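D-glycerate 3-kinase (Cryptococcus neoformans var. grubii serotype A, PDB 6CKG) probably phosphorylates D-glycerate at its 3-hydroxyl, acting as a kinase of the P-loop NTPase fold. Local coordinates at residues T43-V49 / L128-R134. Sequence-based numbering, arbitrary orientation. Where two conformers were deposited one is given.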
loop_
_atom_site.group_PDB
_atom_site.type_symbol
_atom_site.label_atom_id
_atom_site.label_comp_id
_atom_site.label_asym_id
_atom_site.label_seq_id
_atom_site.Cartn_x
_atom_site.Cartn_y
_atom_site.Cartn_z
ATOM N N THR A 43 1.492 25.755 -15.787
ATOM C CA THR A 43 0.626 24.643 -16.146
ATOM C C THR A 43 -0.499 24.490 -15.122
ATOM O O THR A 43 -0.481 25.076 -14.037
ATOM C CB THR A 43 1.425 23.342 -16.242
ATOM O OG1 THR A 43 2.288 23.223 -15.105
ATOM C CG2 THR A 43 2.258 23.308 -17.515
ATOM N N MET A 44 -1.493 23.684 -15.489
ATOM C CA MET A 44 -2.603 23.400 -14.590
ATOM C C MET A 44 -2.115 22.682 -13.335
ATOM O O MET A 44 -1.127 21.937 -13.359
ATOM C CB MET A 44 -3.654 22.540 -15.292
ATOM C CG MET A 44 -4.418 23.258 -16.394
ATOM S SD MET A 44 -5.439 24.579 -15.731
ATOM C CE MET A 44 -6.349 23.705 -14.454
ATOM N N CYS A 45 -2.832 22.894 -12.235
ATOM C CA CYS A 45 -2.482 22.212 -10.996
ATOM C C CYS A 45 -2.695 20.707 -11.152
ATOM O O CYS A 45 -3.769 20.273 -11.596
ATOM C CB CYS A 45 -3.298 22.744 -9.820
ATOM S SG CYS A 45 -2.752 22.013 -8.235
ATOM N N PRO A 46 -1.704 19.887 -10.828
ATOM C CA PRO A 46 -1.870 18.437 -10.925
ATOM C C PRO A 46 -2.830 17.934 -9.863
ATOM O O PRO A 46 -3.122 18.656 -8.894
ATOM C CB PRO A 46 -0.450 17.895 -10.683
ATOM C CG PRO A 46 0.450 19.084 -10.671
ATOM C CD PRO A 46 -0.377 20.261 -10.317
ATOM N N PRO A 47 -3.336 16.705 -10.004
ATOM C CA PRO A 47 -4.071 16.083 -8.891
ATOM C C PRO A 47 -3.206 16.039 -7.639
ATOM O O PRO A 47 -1.988 15.861 -7.711
ATOM C CB PRO A 47 -4.365 14.662 -9.391
ATOM C CG PRO A 47 -4.054 14.660 -10.845
ATOM C CD PRO A 47 -3.104 15.765 -11.120
ATOM N N LEU A 48 -3.855 16.196 -6.487
ATOM C CA LEU A 48 -3.231 15.894 -5.207
ATOM C C LEU A 48 -3.075 14.388 -5.091
ATOM O O LEU A 48 -4.058 13.659 -5.230
ATOM C CB LEU A 48 -4.094 16.424 -4.063
ATOM C CG LEU A 48 -3.644 16.088 -2.639
ATOM C CD1 LEU A 48 -2.426 16.949 -2.258
ATOM C CD2 LEU A 48 -4.805 16.308 -1.644
ATOM N N VAL A 49 -1.857 13.909 -4.843
ATOM C CA VAL A 49 -1.621 12.477 -4.654
ATOM C C VAL A 49 -1.654 12.183 -3.156
ATOM O O VAL A 49 -0.781 12.627 -2.403
ATOM C CB VAL A 49 -0.288 12.014 -5.260
ATOM C CG1 VAL A 49 -0.137 10.505 -5.059
ATOM C CG2 VAL A 49 -0.201 12.366 -6.739
ATOM N N LEU A 128 -1.257 10.018 -14.444
ATOM C CA LEU A 128 -2.300 10.672 -13.656
ATOM C C LEU A 128 -1.884 12.080 -13.255
ATOM O O LEU A 128 -2.708 13.004 -13.264
ATOM C CB LEU A 128 -2.641 9.842 -12.418
ATOM C CG LEU A 128 -3.351 8.512 -12.690
ATOM C CD1 LEU A 128 -3.384 7.605 -11.442
ATOM C CD2 LEU A 128 -4.754 8.737 -13.231
ATOM N N LYS A 129 -0.603 12.276 -12.933
ATOM C CA LYS A 129 -0.160 13.577 -12.439
ATOM C C LYS A 129 -0.133 14.644 -13.532
ATOM O O LYS A 129 -0.180 15.831 -13.211
ATOM C CB LYS A 129 1.208 13.440 -11.768
ATOM C CG LYS A 129 1.132 12.748 -10.402
ATOM C CD LYS A 129 2.507 12.466 -9.813
ATOM C CE LYS A 129 3.157 13.709 -9.240
ATOM N NZ LYS A 129 2.877 13.872 -7.782
ATOM N N SER A 130 -0.073 14.254 -14.805
ATOM C CA SER A 130 -0.162 15.184 -15.921
ATOM C C SER A 130 -1.561 15.242 -16.523
ATOM O O SER A 130 -1.758 15.896 -17.555
ATOM C CB SER A 130 0.848 14.804 -17.005
ATOM O OG SER A 130 0.467 13.604 -17.658
ATOM N N ILE A 131 -2.540 14.576 -15.907
ATOM C CA ILE A 131 -3.840 14.425 -16.566
ATOM C C ILE A 131 -4.640 15.731 -16.633
ATOM O O ILE A 131 -5.577 15.832 -17.438
ATOM C CB ILE A 131 -4.636 13.306 -15.863
ATOM C CG1 ILE A 131 -5.651 12.673 -16.816
ATOM C CG2 ILE A 131 -5.321 13.829 -14.593
ATOM C CD1 ILE A 131 -6.142 11.323 -16.329
ATOM N N ASN A 132 -4.297 16.748 -15.839
ATOM C CA ASN A 132 -5.004 18.026 -15.919
ATOM C C ASN A 132 -4.366 18.993 -16.906
ATOM O O ASN A 132 -4.902 20.092 -17.111
ATOM C CB ASN A 132 -5.080 18.695 -14.541
ATOM C CG ASN A 132 -5.788 17.845 -13.516
ATOM O OD1 ASN A 132 -6.623 17.012 -13.860
ATOM N ND2 ASN A 132 -5.461 18.050 -12.243
ATOM N N ASP A 133 -3.239 18.623 -17.511
ATOM C CA ASP A 133 -2.546 19.521 -18.421
ATOM C C ASP A 133 -3.405 19.802 -19.641
ATOM O O ASP A 133 -4.067 18.905 -20.174
ATOM C CB ASP A 133 -1.212 18.930 -18.867
ATOM C CG ASP A 133 -0.182 18.910 -17.764
ATOM O OD1 ASP A 133 -0.494 19.351 -16.636
ATOM O OD2 ASP A 133 0.944 18.445 -18.034
ATOM N N ARG A 134 -3.394 21.055 -20.079
ATOM C CA ARG A 134 -4.131 21.454 -21.270
ATOM C C ARG A 134 -3.175 22.000 -22.322
ATOM O O ARG A 134 -2.921 21.351 -23.339
ATOM C CB ARG A 134 -5.202 22.493 -20.920
ATOM C CG ARG A 134 -6.241 21.986 -19.927
ATOM C CD ARG A 134 -7.404 22.958 -19.727
ATOM N NE ARG A 134 -7.005 24.234 -19.135
ATOM C CZ ARG A 134 -7.822 25.015 -18.429
ATOM N NH1 ARG A 134 -9.076 24.639 -18.211
ATOM N NH2 ARG A 134 -7.387 26.165 -17.928
HETATM O O HOH W 1 0.817 20.159 -14.559
HETATM O O HOH W 2 -1.394 22.770 -18.764
HETATM O O HOH W 3 0.735 16.115 -7.396
#
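Leu-128 meets Pro-47 where helix 118-129 ends against the proline-rich lead-in to strand 48-53, an inner strand of the mixed sheet, which leads into the P-loop of this kinase fold. The carbonyl O of Leu-128 lies 3.2 Å from Pro-47 CG while also accepting the backbone N-H of Ile-131. Lys-129 turns its carbonyl O to Pro-46 CB, and its side chain, bent at its outer end (chi3 76°), crosses Val-49 at about a right angle, bringing NZ 3.6 Å from Val-49 CG2. That ammonium is held by Gln-244 O and by a water bonded to Pro-47 O. The type I turn from Ser-130 to Asp-133 then swings Ile-131 CG2 to 4.0 Å from Pro-47 CG. Next comes the one direct hydrogen bond of the contact: Asn-132 ND2 to Cys-45 O, 2.9 Å and nearly straight (169°), lying close to both the amide and the carbonyl planes. With OD1 taking the N-H of Ile-174, this buried amide is gripped at both ends and fixed in rotation. A water joins Asp-133 OD1 to Met-44 O. Last, at the poorly ordered Arg-134, Met-44 SD sits over one face of the guanidinium, 3.3 Å from Arg-134 NH2.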